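PDB 3HUF: DNA repair and telomere maintenance protein nbs1 from Schizosaccharomyces pombe, which serves within the MRN complex in DNA double-strand break repair and telomere maintenance, its FHA and BRCT domains binding phosphorylated partners such as Ctp1. Local coordinates for residues G26-D31 / I43-A48. Residues are numbered along the deposited sequence; the frame is centred on the assembly and turned at random.
Sequences GRNVSD and ISKRHA
Two backbone bonds join the loops: Arg27 N gives a nearly straight bond (178°) to Ser44 O at 3.0 Å, and Asn28 N reaches a lone pair of Lys45 O, also at 3.0 Å. Beside them Gly26 CA makes a CA-H...O contact of 3.2 Å with Lys45 O, at a spot where any CB would collide with that oxygen. The Arg27 chain, extended at chi1 (-170°) and bent at chi3, passes Ile43 O and sets one face of its guanidinium above Lys45 N, which lies off-centre, toward the rim. Arg27 NH2 lies 3.4 Å from Lys45 CG, while Asn28 CB packs on Lys45 CB at 3.8 Å. These are the recognition loops of the FHA domain, following strand 21-26 and preceding strand 48-52: Arg27 NH1, Ser44 OG and Lys45 N all hydrogen-bond a modified side chain of the bound peptide, consistent with a phosphoresidue pocket. Shortened to an alanine, Arg27 would probably leave that modified group without its guanidinium partner and take away the cover on one side of Lys45 CG. Behind the pocket, Ser44 N donates to His47 ND1 in the ring plane (2.9 Å), and His47 NE2 is bonded to Gly78 O, two bonds that should hold the ring's rotation; at His47 and Ala48 a classic beta bulge faces Val25.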
loop_
_atom_site.group_PDB
_atom_site.type_symbol
_atom_site.label_atom_id
_atom_site.label_comp_id
_atom_site.label_asym_id
_atom_site.label_seq_id
_atom_site.Cartn_x
_atom_site.Cartn_y
_atom_site.Cartn_z
ATOM N N GLY A 26 -27.482 9.393 -8.867
ATOM C CA GLY A 26 -28.656 10.152 -9.277
ATOM C C GLY A 26 -29.328 10.927 -8.164
ATOM O O GLY A 26 -29.074 10.695 -6.972
ATOM N N ARG A 27 -30.190 11.853 -8.575
ATOM C CA ARG A 27 -30.931 12.739 -7.670
ATOM C C ARG A 27 -31.948 11.991 -6.786
ATOM O O ARG A 27 -32.158 12.356 -5.623
ATOM C CB ARG A 27 -31.646 13.818 -8.506
ATOM C CG ARG A 27 -32.276 14.964 -7.723
ATOM C CD ARG A 27 -32.940 15.936 -8.705
ATOM N NE ARG A 27 -34.064 15.317 -9.414
ATOM C CZ ARG A 27 -34.317 15.468 -10.711
ATOM N NH1 ARG A 27 -33.529 16.214 -11.467
ATOM N NH2 ARG A 27 -35.356 14.862 -11.259
ATOM N N ASN A 28 -32.566 10.945 -7.334
ATOM C CA ASN A 28 -33.636 10.239 -6.633
ATOM C C ASN A 28 -33.291 8.786 -6.367
ATOM O O ASN A 28 -33.906 7.867 -6.910
ATOM C CB ASN A 28 -34.939 10.336 -7.417
ATOM C CG ASN A 28 -36.089 10.797 -6.558
ATOM O OD1 ASN A 28 -36.485 10.120 -5.598
ATOM N ND2 ASN A 28 -36.628 11.973 -6.885
ATOM N N VAL A 29 -32.303 8.593 -5.504
ATOM C CA VAL A 29 -31.674 7.308 -5.302
ATOM C C VAL A 29 -31.173 7.363 -3.855
ATOM O O VAL A 29 -30.756 8.419 -3.396
ATOM C CB VAL A 29 -30.565 7.120 -6.411
ATOM C CG1 VAL A 29 -29.170 6.819 -5.858
ATOM C CG2 VAL A 29 -31.002 6.112 -7.488
ATOM N N SER A 30 -31.273 6.276 -3.097
ATOM C CA SER A 30 -30.811 6.364 -1.710
ATOM C C SER A 30 -29.455 5.711 -1.494
ATOM O O SER A 30 -29.181 4.637 -2.025
ATOM C CB SER A 30 -31.868 5.880 -0.693
ATOM O OG SER A 30 -32.259 4.536 -0.910
ATOM N N ASP A 31 -28.613 6.382 -0.711
ATOM C CA ASP A 31 -27.251 5.938 -0.432
ATOM C C ASP A 31 -27.181 4.565 0.206
ATOM O O ASP A 31 -27.353 4.418 1.419
ATOM C CB ASP A 31 -26.552 6.938 0.485
ATOM C CG ASP A 31 -26.426 8.294 -0.139
ATOM O OD1 ASP A 31 -25.780 8.395 -1.196
ATOM O OD2 ASP A 31 -26.966 9.258 0.438
ATOM N N ILE A 43 -29.431 17.339 -12.325
ATOM C CA ILE A 43 -29.066 15.922 -12.254
ATOM C C ILE A 43 -30.331 15.087 -12.404
ATOM O O ILE A 43 -31.308 15.332 -11.713
ATOM C CB ILE A 43 -28.386 15.611 -10.910
ATOM C CG1 ILE A 43 -27.160 16.506 -10.754
ATOM C CG2 ILE A 43 -27.995 14.104 -10.796
ATOM C CD1 ILE A 43 -26.386 16.295 -9.469
ATOM N N SER A 44 -30.321 14.129 -13.326
ATOM C CA SER A 44 -31.458 13.227 -13.524
ATOM C C SER A 44 -31.637 12.326 -12.321
ATOM O O SER A 44 -30.677 12.085 -11.576
ATOM C CB SER A 44 -31.256 12.360 -14.750
ATOM O OG SER A 44 -31.004 13.164 -15.871
ATOM N N LYS A 45 -32.864 11.834 -12.144
ATOM C CA LYS A 45 -33.209 10.921 -11.057
ATOM C C LYS A 45 -32.248 9.737 -10.937
ATOM O O LYS A 45 -31.745 9.453 -9.859
ATOM C CB LYS A 45 -34.635 10.408 -11.228
ATOM C CG LYS A 45 -35.683 11.466 -11.033
ATOM C CD LYS A 45 -37.058 10.845 -10.971
ATOM C CE LYS A 45 -38.016 11.651 -11.803
ATOM N NZ LYS A 45 -37.621 11.561 -13.234
ATOM N N ARG A 46 -32.042 9.037 -12.047
ATOM C CA ARG A 46 -30.965 8.062 -12.185
ATOM C C ARG A 46 -30.069 8.634 -13.288
ATOM O O ARG A 46 -30.494 8.695 -14.448
ATOM C CB ARG A 46 -31.510 6.699 -12.614
ATOM C CG ARG A 46 -32.405 6.001 -11.600
ATOM C CD ARG A 46 -32.978 4.671 -12.145
ATOM N NE ARG A 46 -31.954 3.674 -12.493
ATOM C CZ ARG A 46 -31.579 3.368 -13.742
ATOM N NH1 ARG A 46 -32.139 3.976 -14.789
ATOM N NH2 ARG A 46 -30.644 2.443 -13.951
ATOM N N HIS A 47 -28.851 9.061 -12.943
ATOM C CA HIS A 47 -28.064 9.890 -13.869
ATOM C C HIS A 47 -26.879 9.183 -14.531
ATOM O O HIS A 47 -26.718 9.236 -15.761
ATOM C CB HIS A 47 -27.600 11.191 -13.198
ATOM C CG HIS A 47 -27.066 12.204 -14.163
ATOM N ND1 HIS A 47 -27.777 13.315 -14.550
ATOM C CD2 HIS A 47 -25.893 12.263 -14.833
ATOM C CE1 HIS A 47 -27.069 14.016 -15.419
ATOM N NE2 HIS A 47 -25.917 13.399 -15.601
ATOM N N ALA A 48 -26.045 8.552 -13.713
ATOM C CA ALA A 48 -24.838 7.893 -14.174
ATOM C C ALA A 48 -24.662 6.519 -13.531
ATOM O O ALA A 48 -25.165 6.264 -12.433
ATOM C CB ALA A 48 -23.601 8.766 -13.872
#